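TCR beta chain (PDB 6LIR) pairs with the TCR alpha chain to form the chicken alpha-beta T-cell receptor, which probably recognises peptide antigens presented by MHC molecules. Local coordinates at residues B[3-8]-B[103-108]; B[10-15]-B[78-83]; B[60-65]-B[74-79]; B[114-119]-B[205-210]. All coordinates share one frame; numbering follows the deposited sequence.

Contact 1: residues B[3-8]-B[103-108]; sequences NQPSIL and QGTRLT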
loop_
_atom_site.group_PDB
_atom_site.type_symbol
_atom_site.label_atom_id
_atom_site.label_comp_id
_atom_site.label_asym_id
_atom_site.label_seq_id
_atom_site.Cartn_x
_atom_site.Cartn_y
_atom_site.Cartn_z
ATOM N N ASN B 3 13.226 1.514 12.580
ATOM C CA ASN B 3 13.755 1.768 11.245
ATOM C C ASN B 3 14.207 0.480 10.570
ATOM O O ASN B 3 14.822 -0.385 11.202
ATOM C CB ASN B 3 14.929 2.750 11.306
ATOM C CG ASN B 3 15.609 2.933 9.961
ATOM O OD1 ASN B 3 16.725 2.463 9.748
ATOM N ND2 ASN B 3 14.934 3.617 9.045
ATOM N N GLN B 4 13.937 0.383 9.268
ATOM C CA GLN B 4 14.414 -0.716 8.439
ATOM C C GLN B 4 14.476 -0.232 6.997
ATOM O O GLN B 4 13.724 0.677 6.623
ATOM C CB GLN B 4 13.512 -1.954 8.568
ATOM C CG GLN B 4 12.126 -1.807 7.986
ATOM C CD GLN B 4 11.349 -3.109 8.035
ATOM O OE1 GLN B 4 10.368 -3.232 8.770
ATOM N NE2 GLN B 4 11.783 -4.089 7.249
ATOM N N PRO B 5 15.372 -0.787 6.177
ATOM C CA PRO B 5 15.523 -0.301 4.796
ATOM C C PRO B 5 14.219 -0.366 4.011
ATOM O O PRO B 5 13.407 -1.275 4.184
ATOM C CB PRO B 5 16.577 -1.244 4.203
ATOM C CG PRO B 5 17.318 -1.774 5.376
ATOM C CD PRO B 5 16.317 -1.872 6.486
ATOM N N SER B 6 14.019 0.639 3.156
ATOM C CA SER B 6 12.815 0.719 2.334
ATOM C C SER B 6 12.810 -0.347 1.240
ATOM O O SER B 6 11.861 -1.132 1.126
ATOM C CB SER B 6 12.684 2.120 1.732
ATOM O OG SER B 6 13.233 2.168 0.427
ATOM N N ILE B 7 13.847 -0.370 0.402
ATOM C CA ILE B 7 13.887 -1.228 -0.778
ATOM C C ILE B 7 15.279 -1.830 -0.908
ATOM O O ILE B 7 16.287 -1.145 -0.698
ATOM C CB ILE B 7 13.536 -0.449 -2.064
ATOM C CG1 ILE B 7 12.113 0.109 -2.008
ATOM C CG2 ILE B 7 13.713 -1.332 -3.295
ATOM C CD1 ILE B 7 11.721 0.873 -3.252
ATOM N N LEU B 8 15.333 -3.113 -1.263
ATOM C CA LEU B 8 16.589 -3.792 -1.541
ATOM C C LEU B 8 16.402 -4.732 -2.723
ATOM O O LEU B 8 15.399 -5.445 -2.805
ATOM C CB LEU B 8 17.076 -4.576 -0.318
ATOM C CG LEU B 8 18.494 -5.151 -0.377
ATOM C CD1 LEU B 8 19.532 -4.040 -0.383
ATOM C CD2 LEU B 8 18.724 -6.090 0.790
ATOM N N GLN B 103 7.996 -0.127 8.744
ATOM C CA GLN B 103 7.261 0.091 7.509
ATOM C C GLN B 103 7.525 -0.991 6.476
ATOM O O GLN B 103 6.787 -1.081 5.491
ATOM C CB GLN B 103 7.543 1.491 6.973
ATOM C CG GLN B 103 6.713 2.508 7.743
ATOM C CD GLN B 103 7.158 3.940 7.561
ATOM O OE1 GLN B 103 6.481 4.864 8.015
ATOM N NE2 GLN B 103 8.290 4.138 6.894
ATOM N N GLY B 104 8.558 -1.806 6.671
ATOM C CA GLY B 104 8.766 -2.930 5.785
ATOM C C GLY B 104 9.803 -2.720 4.705
ATOM O O GLY B 104 9.977 -1.614 4.184
ATOM N N THR B 105 10.511 -3.793 4.376
ATOM C CA THR B 105 11.568 -3.777 3.378
ATOM C C THR B 105 11.113 -4.647 2.220
ATOM O O THR B 105 10.851 -5.841 2.405
ATOM C CB THR B 105 12.881 -4.325 3.943
ATOM O OG1 THR B 105 13.318 -3.519 5.046
ATOM C CG2 THR B 105 13.957 -4.339 2.863
ATOM N N ARG B 106 11.027 -4.063 1.031
ATOM C CA ARG B 106 10.698 -4.843 -0.150
ATOM C C ARG B 106 11.997 -5.333 -0.767
ATOM O O ARG B 106 12.818 -4.532 -1.228
ATOM C CB ARG B 106 9.898 -4.048 -1.174
ATOM C CG ARG B 106 9.761 -4.814 -2.484
ATOM C CD ARG B 106 8.560 -5.748 -2.470
ATOM N NE ARG B 106 8.059 -6.028 -3.814
ATOM C CZ ARG B 106 8.208 -7.192 -4.440
ATOM N NH1 ARG B 106 8.850 -8.194 -3.846
ATOM N NH2 ARG B 106 7.717 -7.357 -5.663
ATOM N N LEU B 107 12.176 -6.645 -0.763
ATOM C CA LEU B 107 13.381 -7.283 -1.258
ATOM C C LEU B 107 13.024 -8.070 -2.507
ATOM O O LEU B 107 12.051 -8.832 -2.510
ATOM C CB LEU B 107 13.975 -8.205 -0.189
ATOM C CG LEU B 107 15.395 -8.742 -0.362
ATOM C CD1 LEU B 107 16.105 -8.769 0.980
ATOM C CD2 LEU B 107 15.367 -10.129 -0.969
ATOM N N THR B 108 13.800 -7.874 -3.563
ATOM C CA THR B 108 13.633 -8.609 -4.806
ATOM C C THR B 108 14.961 -9.268 -5.145
ATOM O O THR B 108 16.002 -8.602 -5.154
ATOM C CB THR B 108 13.186 -7.689 -5.951
ATOM O OG1 THR B 108 12.151 -6.811 -5.490
ATOM C CG2 THR B 108 12.657 -8.504 -7.122
#

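Contact 2: residues B[10-15]-B[78-83]; sequences LKEDEN and AKKNHS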
loop_
_atom_site.group_PDB
_atom_site.type_symbol
_atom_site.label_atom_id
_atom_site.label_comp_id
_atom_site.label_asym_id
_atom_site.label_seq_id
_atom_site.Cartn_x
_atom_site.Cartn_y
_atom_site.Cartn_z
ATOM N N LEU B 10 18.588 -7.728 -4.857
ATOM C CA LEU B 10 19.756 -8.591 -4.808
ATOM C C LEU B 10 19.849 -9.431 -6.075
ATOM O O LEU B 10 18.862 -9.649 -6.782
ATOM C CB LEU B 10 19.711 -9.526 -3.594
ATOM C CG LEU B 10 19.671 -8.892 -2.209
ATOM C CD1 LEU B 10 19.623 -9.983 -1.164
ATOM C CD2 LEU B 10 20.877 -7.987 -2.007
ATOM N N LYS B 11 21.059 -9.907 -6.340
ATOM C CA LYS B 11 21.321 -10.874 -7.392
ATOM C C LYS B 11 21.369 -12.278 -6.801
ATOM O O LYS B 11 21.524 -12.464 -5.592
ATOM C CB LYS B 11 22.635 -10.566 -8.121
ATOM C CG LYS B 11 22.554 -9.441 -9.153
ATOM C CD LYS B 11 23.573 -8.349 -8.851
ATOM C CE LYS B 11 23.089 -7.497 -7.704
ATOM N NZ LYS B 11 23.971 -6.347 -7.315
ATOM N N GLU B 12 21.212 -13.270 -7.675
ATOM C CA GLU B 12 21.252 -14.661 -7.245
ATOM C C GLU B 12 22.587 -14.980 -6.583
ATOM O O GLU B 12 23.640 -14.485 -6.999
ATOM C CB GLU B 12 21.026 -15.584 -8.441
ATOM C CG GLU B 12 20.298 -16.872 -8.118
ATOM C CD GLU B 12 19.265 -17.222 -9.167
ATOM O OE1 GLU B 12 18.064 -17.285 -8.828
ATOM O OE2 GLU B 12 19.654 -17.425 -10.338
ATOM N N ASP B 13 22.529 -15.782 -5.518
ATOM C CA ASP B 13 23.664 -16.279 -4.743
ATOM C C ASP B 13 24.264 -15.202 -3.852
ATOM O O ASP B 13 25.198 -15.491 -3.094
ATOM C CB ASP B 13 24.773 -16.877 -5.624
ATOM C CG ASP B 13 24.305 -18.091 -6.404
ATOM O OD1 ASP B 13 23.287 -17.986 -7.121
ATOM O OD2 ASP B 13 24.957 -19.152 -6.302
ATOM N N GLU B 14 23.764 -13.974 -3.915
ATOM C CA GLU B 14 24.301 -12.889 -3.112
ATOM C C GLU B 14 23.994 -13.092 -1.636
ATOM O O GLU B 14 23.000 -13.719 -1.261
ATOM C CB GLU B 14 23.723 -11.556 -3.567
ATOM C CG GLU B 14 24.751 -10.560 -4.022
ATOM C CD GLU B 14 24.163 -9.183 -4.135
ATOM O OE1 GLU B 14 23.546 -8.903 -5.176
ATOM O OE2 GLU B 14 24.311 -8.383 -3.191
ATOM N N ASN B 15 24.869 -12.558 -0.794
ATOM C CA ASN B 15 24.577 -12.448 0.622
ATOM C C ASN B 15 24.239 -10.998 0.941
ATOM O O ASN B 15 24.695 -10.070 0.267
ATOM C CB ASN B 15 25.766 -12.903 1.471
ATOM C CG ASN B 15 26.023 -14.392 1.367
ATOM O OD1 ASN B 15 25.106 -15.181 1.140
ATOM N ND2 ASN B 15 27.280 -14.787 1.537
ATOM N N ALA B 78 21.122 -15.749 -1.659
ATOM C CA ALA B 78 19.843 -15.200 -2.095
ATOM C C ALA B 78 19.280 -15.919 -3.314
ATOM O O ALA B 78 19.974 -16.154 -4.305
ATOM C CB ALA B 78 19.996 -13.707 -2.402
ATOM N N LYS B 79 18.007 -16.270 -3.210
ATOM C CA LYS B 79 17.275 -17.076 -4.168
ATOM C C LYS B 79 15.973 -16.352 -4.480
ATOM O O LYS B 79 15.520 -15.501 -3.712
ATOM C CB LYS B 79 16.966 -18.481 -3.627
ATOM C CG LYS B 79 18.179 -19.372 -3.403
ATOM C CD LYS B 79 18.620 -20.051 -4.692
ATOM C CE LYS B 79 20.134 -20.168 -4.758
ATOM N NZ LYS B 79 20.771 -18.859 -5.065
ATOM N N LYS B 80 15.388 -16.680 -5.635
ATOM C CA LYS B 80 14.070 -16.147 -5.969
ATOM C C LYS B 80 13.107 -16.351 -4.807
ATOM O O LYS B 80 12.278 -15.484 -4.510
ATOM C CB LYS B 80 13.516 -16.834 -7.220
ATOM C CG LYS B 80 14.330 -16.619 -8.474
ATOM C CD LYS B 80 14.053 -15.264 -9.097
ATOM C CE LYS B 80 13.062 -15.374 -10.248
ATOM N NZ LYS B 80 13.745 -15.436 -11.570
ATOM N N ASN B 81 13.197 -17.507 -4.154
ATOM C CA ASN B 81 12.399 -17.789 -2.977
ATOM C C ASN B 81 12.570 -16.758 -1.849
ATOM O O ASN B 81 11.697 -16.674 -0.977
ATOM C CB ASN B 81 12.846 -19.190 -2.528
ATOM C CG ASN B 81 12.415 -19.549 -1.133
ATOM O OD1 ASN B 81 13.223 -20.092 -0.367
ATOM N ND2 ASN B 81 11.151 -19.348 -0.815
ATOM N N HIS B 82 13.640 -15.952 -1.855
ATOM C CA HIS B 82 13.781 -14.860 -0.885
ATOM C C HIS B 82 12.897 -13.641 -1.161
ATOM O O HIS B 82 12.682 -12.838 -0.246
ATOM C CB HIS B 82 15.249 -14.455 -0.758
ATOM C CG HIS B 82 16.050 -15.445 0.027
ATOM N ND1 HIS B 82 16.987 -16.267 -0.557
ATOM C CD2 HIS B 82 16.007 -15.795 1.335
ATOM C CE1 HIS B 82 17.504 -17.065 0.360
ATOM N NE2 HIS B 82 16.929 -16.797 1.518
ATOM N N SER B 83 12.392 -13.464 -2.383
ATOM C CA SER B 83 11.710 -12.218 -2.724
ATOM C C SER B 83 10.410 -12.081 -1.940
ATOM O O SER B 83 9.553 -12.971 -1.971
ATOM C CB SER B 83 11.436 -12.162 -4.225
ATOM O OG SER B 83 12.631 -12.336 -4.968
#

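Contact 3: residues B[60-65]-B[74-79]; sequences GYEAKR and DIISAK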
loop_
_atom_site.group_PDB
_atom_site.type_symbol
_atom_site.label_atom_id
_atom_site.label_comp_id
_atom_site.label_asym_id
_atom_site.label_seq_id
_atom_site.Cartn_x
_atom_site.Cartn_y
_atom_site.Cartn_z
ATOM N N GLY B 60 17.491 -20.688 5.064
ATOM C CA GLY B 60 17.872 -19.628 4.157
ATOM C C GLY B 60 18.200 -18.329 4.851
ATOM O O GLY B 60 18.525 -17.348 4.170
ATOM N N TYR B 61 18.135 -18.288 6.180
ATOM C CA TYR B 61 18.363 -17.064 6.926
ATOM C C TYR B 61 19.195 -17.361 8.161
ATOM O O TYR B 61 19.163 -18.467 8.706
ATOM C CB TYR B 61 17.046 -16.411 7.376
ATOM C CG TYR B 61 16.056 -16.138 6.271
ATOM C CD1 TYR B 61 16.063 -14.927 5.593
ATOM C CD2 TYR B 61 15.103 -17.082 5.917
ATOM C CE1 TYR B 61 15.152 -14.667 4.590
ATOM C CE2 TYR B 61 14.190 -16.832 4.913
ATOM C CZ TYR B 61 14.220 -15.621 4.252
ATOM O OH TYR B 61 13.315 -15.359 3.249
ATOM N N GLU B 62 19.930 -16.347 8.600
ATOM C CA GLU B 62 20.570 -16.313 9.901
ATOM C C GLU B 62 20.233 -14.973 10.538
ATOM O O GLU B 62 19.727 -14.063 9.875
ATOM C CB GLU B 62 22.087 -16.518 9.793
ATOM C CG GLU B 62 22.479 -17.903 9.305
ATOM C CD GLU B 62 23.980 -18.109 9.279
ATOM O OE1 GLU B 62 24.672 -17.560 10.162
ATOM O OE2 GLU B 62 24.468 -18.819 8.373
ATOM N N ALA B 63 20.504 -14.845 11.832
ATOM C CA ALA B 63 20.184 -13.593 12.496
ATOM C C ALA B 63 21.112 -13.386 13.678
ATOM O O ALA B 63 21.680 -14.333 14.232
ATOM C CB ALA B 63 18.721 -13.558 12.956
ATOM N N LYS B 64 21.260 -12.120 14.050
ATOM C CA LYS B 64 22.152 -11.727 15.132
ATOM C C LYS B 64 21.559 -10.515 15.825
ATOM O O LYS B 64 21.343 -9.482 15.183
ATOM C CB LYS B 64 23.562 -11.417 14.623
ATOM C CG LYS B 64 24.493 -10.940 15.731
ATOM C CD LYS B 64 25.937 -10.908 15.271
ATOM C CE LYS B 64 26.355 -9.493 14.928
ATOM N NZ LYS B 64 27.531 -9.045 15.721
ATOM N N ARG B 65 21.307 -10.628 17.124
ATOM C CA ARG B 65 20.886 -9.470 17.908
ATOM C C ARG B 65 22.160 -8.895 18.512
ATOM O O ARG B 65 22.596 -9.278 19.598
ATOM C CB ARG B 65 19.869 -9.871 18.971
ATOM C CG ARG B 65 19.408 -8.733 19.860
ATOM C CD ARG B 65 18.370 -7.862 19.171
ATOM N NE ARG B 65 17.825 -6.847 20.068
ATOM C CZ ARG B 65 16.802 -7.054 20.891
ATOM N NH1 ARG B 65 16.365 -6.073 21.673
ATOM N NH2 ARG B 65 16.219 -8.245 20.935
ATOM N N ASP B 74 20.209 -11.962 8.171
ATOM C CA ASP B 74 21.180 -12.262 7.128
ATOM C C ASP B 74 20.534 -13.156 6.078
ATOM O O ASP B 74 19.907 -14.165 6.416
ATOM C CB ASP B 74 22.420 -12.950 7.708
ATOM C CG ASP B 74 23.223 -12.041 8.621
ATOM O OD1 ASP B 74 23.349 -10.838 8.310
ATOM O OD2 ASP B 74 23.729 -12.532 9.652
ATOM N N ILE B 75 20.688 -12.781 4.812
ATOM C CA ILE B 75 20.147 -13.533 3.687
ATOM C C ILE B 75 21.280 -14.377 3.115
ATOM O O ILE B 75 22.242 -13.847 2.550
ATOM C CB ILE B 75 19.557 -12.604 2.618
ATOM C CG1 ILE B 75 18.419 -11.756 3.202
ATOM C CG2 ILE B 75 19.103 -13.410 1.406
ATOM C CD1 ILE B 75 17.036 -12.312 2.954
ATOM N N ILE B 76 21.159 -15.691 3.255
ATOM C CA ILE B 76 22.185 -16.638 2.827
ATOM C C ILE B 76 21.879 -17.114 1.411
ATOM O O ILE B 76 20.822 -17.710 1.170
ATOM C CB ILE B 76 22.281 -17.827 3.796
ATOM C CG1 ILE B 76 22.440 -17.331 5.236
ATOM C CG2 ILE B 76 23.440 -18.731 3.410
ATOM C CD1 ILE B 76 23.604 -16.383 5.437
ATOM N N SER B 77 22.804 -16.866 0.480
ATOM C CA SER B 77 22.709 -17.384 -0.888
ATOM C C SER B 77 21.358 -17.054 -1.525
ATOM O O SER B 77 20.550 -17.931 -1.841
ATOM C CB SER B 77 22.977 -18.890 -0.917
ATOM O OG SER B 77 22.681 -19.433 -2.192
ATOM N N ALA B 78 21.122 -15.749 -1.659
ATOM C CA ALA B 78 19.843 -15.200 -2.095
ATOM C C ALA B 78 19.280 -15.919 -3.314
ATOM O O ALA B 78 19.974 -16.154 -4.305
ATOM C CB ALA B 78 19.996 -13.707 -2.402
ATOM N N LYS B 79 18.007 -16.270 -3.210
ATOM C CA LYS B 79 17.275 -17.076 -4.168
ATOM C C LYS B 79 15.973 -16.352 -4.480
ATOM O O LYS B 79 15.520 -15.501 -3.712
ATOM C CB LYS B 79 16.966 -18.481 -3.627
ATOM C CG LYS B 79 18.179 -19.372 -3.403
ATOM C CD LYS B 79 18.620 -20.051 -4.692
ATOM C CE LYS B 79 20.134 -20.168 -4.758
ATOM N NZ LYS B 79 20.771 -18.859 -5.065
#

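Contact 4: residues B[114-119]-B[205-210]; sequences SEIIEP and FFKNGT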
loop_
_atom_site.group_PDB
_atom_site.type_symbol
_atom_site.label_atom_id
_atom_site.label_comp_id
_atom_site.label_asym_id
_atom_site.label_seq_id
_atom_site.Cartn_x
_atom_site.Cartn_y
_atom_site.Cartn_z
ATOM N N SER B 114 19.781 -10.346 -15.414
ATOM C CA SER B 114 18.893 -9.199 -15.509
ATOM C C SER B 114 19.497 -7.991 -14.805
ATOM O O SER B 114 20.075 -8.104 -13.721
ATOM C CB SER B 114 17.536 -9.537 -14.889
ATOM O OG SER B 114 16.648 -10.068 -15.857
ATOM N N GLU B 115 19.359 -6.831 -15.429
ATOM C CA GLU B 115 19.782 -5.583 -14.819
ATOM C C GLU B 115 18.585 -4.798 -14.298
ATOM O O GLU B 115 17.443 -4.994 -14.722
ATOM C CB GLU B 115 20.584 -4.734 -15.804
ATOM C CG GLU B 115 22.084 -4.869 -15.611
ATOM C CD GLU B 115 22.820 -3.562 -15.814
ATOM O OE1 GLU B 115 23.617 -3.190 -14.927
ATOM O OE2 GLU B 115 22.602 -2.911 -16.856
ATOM N N ILE B 116 18.869 -3.893 -13.369
ATOM C CA ILE B 116 17.865 -2.962 -12.867
ATOM C C ILE B 116 17.769 -1.790 -13.831
ATOM O O ILE B 116 18.787 -1.209 -14.222
ATOM C CB ILE B 116 18.226 -2.483 -11.453
ATOM C CG1 ILE B 116 18.198 -3.646 -10.459
ATOM C CG2 ILE B 116 17.297 -1.363 -11.011
ATOM C CD1 ILE B 116 18.997 -3.377 -9.200
ATOM N N ILE B 117 16.548 -1.438 -14.223
ATOM C CA ILE B 117 16.316 -0.317 -15.125
ATOM C C ILE B 117 15.585 0.769 -14.350
ATOM O O ILE B 117 14.523 0.520 -13.768
ATOM C CB ILE B 117 15.523 -0.745 -16.368
ATOM C CG1 ILE B 117 16.188 -1.956 -17.028
ATOM C CG2 ILE B 117 15.423 0.407 -17.348
ATOM C CD1 ILE B 117 15.232 -2.831 -17.803
ATOM N N GLU B 118 16.158 1.970 -14.343
ATOM C CA GLU B 118 15.511 3.110 -13.720
ATOM C C GLU B 118 14.228 3.465 -14.469
ATOM O O GLU B 118 14.111 3.216 -15.672
ATOM C CB GLU B 118 16.446 4.318 -13.685
ATOM C CG GLU B 118 16.916 4.806 -15.047
ATOM C CD GLU B 118 17.905 5.953 -14.939
ATOM O OE1 GLU B 118 17.546 7.094 -15.313
ATOM O OE2 GLU B 118 19.042 5.714 -14.474
ATOM N N PRO B 119 13.246 4.032 -13.779
ATOM C CA PRO B 119 12.007 4.430 -14.446
ATOM C C PRO B 119 12.175 5.717 -15.238
ATOM O O PRO B 119 13.048 6.543 -14.970
ATOM C CB PRO B 119 11.042 4.645 -13.278
ATOM C CG PRO B 119 11.941 5.153 -12.194
ATOM C CD PRO B 119 13.207 4.338 -12.336
ATOM N N PHE B 205 13.608 4.266 -5.839
ATOM C CA PHE B 205 13.889 2.916 -6.307
ATOM C C PHE B 205 15.289 2.535 -5.841
ATOM O O PHE B 205 15.937 3.276 -5.096
ATOM C CB PHE B 205 13.720 2.820 -7.831
ATOM C CG PHE B 205 14.550 3.808 -8.603
ATOM C CD1 PHE B 205 14.079 5.089 -8.850
ATOM C CD2 PHE B 205 15.792 3.451 -9.098
ATOM C CE1 PHE B 205 14.841 5.998 -9.565
ATOM C CE2 PHE B 205 16.558 4.356 -9.814
ATOM C CZ PHE B 205 16.079 5.631 -10.048
ATOM N N PHE B 206 15.752 1.367 -6.274
ATOM C CA PHE B 206 17.047 0.845 -5.863
ATOM C C PHE B 206 17.830 0.451 -7.103
ATOM O O PHE B 206 17.333 -0.314 -7.936
ATOM C CB PHE B 206 16.871 -0.360 -4.932
ATOM C CG PHE B 206 18.155 -0.887 -4.363
ATOM C CD1 PHE B 206 18.878 -1.861 -5.034
ATOM C CD2 PHE B 206 18.629 -0.425 -3.147
ATOM C CE1 PHE B 206 20.055 -2.356 -4.507
ATOM C CE2 PHE B 206 19.805 -0.916 -2.615
ATOM C CZ PHE B 206 20.517 -1.886 -3.295
ATOM N N LYS B 207 19.049 0.975 -7.223
ATOM C CA LYS B 207 19.892 0.695 -8.375
ATOM C C LYS B 207 21.351 0.788 -7.955
ATOM O O LYS B 207 21.718 1.653 -7.154
ATOM C CB LYS B 207 19.594 1.676 -9.516
ATOM C CG LYS B 207 20.319 1.394 -10.821
ATOM C CD LYS B 207 20.228 2.599 -11.748
ATOM C CE LYS B 207 20.617 2.251 -13.175
ATOM N NZ LYS B 207 20.379 3.394 -14.102
ATOM N N ASN B 208 22.176 -0.096 -8.515
ATOM C CA ASN B 208 23.621 -0.103 -8.284
ATOM C C ASN B 208 23.947 -0.121 -6.793
ATOM O O ASN B 208 24.737 0.681 -6.291
ATOM C CB ASN B 208 24.289 1.088 -8.975
ATOM C CG ASN B 208 24.358 0.922 -10.479
ATOM O OD1 ASN B 208 24.669 -0.158 -10.983
ATOM N ND2 ASN B 208 24.063 1.994 -11.207
ATOM N N GLY B 209 23.325 -1.054 -6.076
ATOM C CA GLY B 209 23.653 -1.220 -4.676
ATOM C C GLY B 209 23.188 -0.117 -3.755
ATOM O O GLY B 209 23.574 -0.113 -2.582
ATOM N N THR B 210 22.370 0.820 -4.233
ATOM C CA THR B 210 21.989 1.953 -3.403
ATOM C C THR B 210 20.589 2.429 -3.763
ATOM O O THR B 210 20.033 2.083 -4.810
ATOM C CB THR B 210 22.993 3.104 -3.545
ATOM O OG1 THR B 210 22.771 4.071 -2.511
ATOM C CG2 THR B 210 22.848 3.771 -4.907
#

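Contact 1: residues B[3-8]-B[103-108]
I7 and L8 run parallel to R106 and L107, stitched by three backbone hydrogen bonds. R106 is gripped from both ends: its N donates to S6 O at 3.0 Å, and its O accepts from L8 N at 2.9 Å. T108 N reaches L8 O at 3.0 Å, an oxygen that also takes the CA-H of L107. Side-chain polar contacts extend the join past the strand. CG of Q4 sits between the backbone N and the carbonyl carbon (chi1 68°), and the extended chain carries the amide to T105, where NE2 donates to OG1 at 2.7 Å. The bond from G104 N to OE1 is weak; OE1 also accepts from C88 N and NE2 donates to Y86 O, which fixes the amide's rotation. T105 OG1 lies implausibly close to P5 O, so a hydrogen bond there is doubtful. G104 is the second glycine of the F-G-X-G motif of the J segment, and its backbone angles would drive a CB into the preceding carbonyl O. Among apolar groups, L8 and L107 point the same way, CD2 to CD1 at 3.8 Å. Both leucines rest on L18 of strand 16-21, across the sandwich, whereas I7 packs on F206 of strand 198-207, and R106 pairs with D149.

Contact 2: residues B[10-15]-B[78-83]
D13 and A78 meet backbone to backbone where a type II turn, K11 to E14, ends the strand: D13 N donates to A78 O at 2.9 Å and A78 N to E14 O at 2.8 Å, both nearly straight. A78 points its methyl into the turn, CB lying 3.2 Å from E14 O and 3.9 Å from L10 CD1. This is the base of the immunoglobulin V domain, where the turn after the first strand packs on the loop leading to strand 84-91. That loop carries the 3-10 turn 80-82 and a tyrosine corner, Y86 OH bonding back to H82 O. The ring of H82 takes K79 N on its ND1, in plane, at 2.8 Å. K79 itself starts out pointing away from the turn, and bends at chi2, chi3 and chi4 bring NZ back to donate to A78 O at 2.9 Å, from above the carbonyl plane. From there NZ forms a weak salt bridge with D13 OD1 at 3.4 Å and lies against E12 CG. With a leucine in place of K79, D13 would probably lose its ion-pair mate and A78 O its second donor. On the far side of the turn, E14 OE1 accepts from K11 N and pairs with K11 NZ.

Contact 3: residues B[60-65]-B[74-79]
Y61 and I75 stand side by side on the inner face of the hairpin, their side chains pointing the same way. The isoleucine does the touching with the end of its longer branch: CD1 comes up to the rim of the phenol ring, near the ring plane, 3.4 Å from Y61 CE1. Y61 CG lies anti to its own carbonyl carbon (chi1 -55°), which carries the ring inward along I75. Its hydroxyl ends at Y86 OH, and H82 meets the ring edge-to-face, so the phenol's position is defined at its polar end as well as along its side. On the other face E62 and D74 sit directly across from each other, CB to CB 4.1 Å. Their carboxylates are turned apart, E62 OE1 staying 5.1 Å from D74 OD2, and D74 OD1 bonds instead to T17 OG1. The extended E62 chain reaches obliquely over I76, with OE2 3.9 Å from I76 CD1. Y61, E62, D74 and I75 belong to the antiparallel hairpin of strands 61-67 and 70-75, I76 following directly after it; with strand 16-21 the hairpin makes the three-stranded sheet of the V domain. E62 and D74 form a hydrogen-bonded pair: D74 N gives to E62 O at 2.7 Å, and E62 N to D74 O at 3.1 Å. Y61 and I75 are the non-hydrogen-bonded pair beside it, where the CA-H of Y61 leans on D74 O. The ladder closes with I76 N donating to G60 O at 3.2 Å, an oxygen shared with H82 NE2.

Contact 4: residues B[114-119]-B[205-210]
F205 offers one face of its ring to P119, whose CD stands over it 3.7 Å from the centroid and only 15° off the ring normal, a clear CH-pi contact. E118 CB comes in at the far end of the same ring, 3.9 Å from F205 CZ. F206, whose CB is directed away from 114-119, is met differently: I116 CD1 lies at its ring edge, near the plane, at 4.4 Å from F206 CD1, while T210 O sits above one face toward the rim. I116 also puts its other branch on the strand backbone, CG2 3.2 Å from F206 O. Trimming F205 to an alanine is likely to leave the P119 ring without the face it rests on and to open a gap beside E118 CB. The one polar link lies toward the outside. K207 stretches its fully extended chain back past I116, CG anti to the backbone N (chi1 -174°); NZ donates to E118 OE2 at 2.7 Å in a salt bridge, and the oxygen accepts on its anti lone pair. No backbone hydrogen bond joins the two segments; every approach across them involves at least one side chain. Residues 114-119 belong to the linker from the last V-domain strand into the C domain, and residues 205-210 end strand 198-207 in a type I' turn. F205 and P119 both pack on I214 of strand 210-219. F206 packs on I7, L8 and V9 of strand 7-11, and I116 on V9, so this end of the contact belongs to the V-C junction.

Contacts 1, 2 and 3 belong to the V domain, while contact 4 ties the interdomain linker to the C domain. All four are partly buried. Contact 1 lies deepest, its centre about 6 Å from that of the chain, and relies mainly on backbone bonds; contacts 2 and 3 lie toward the periphery, their centres about 18 and 20 Å out. Contact 3 is likewise a strand ladder, but antiparallel and in the other sheet, with L107 and I75 touching between them. Contact 2 takes up the far end of strand 7-11 and shares A78 and K79 with contact 3. Its ion pair is weak, whereas that of contact 4 is short. Contacts 1 and 4 meet at the V-C junction through F206.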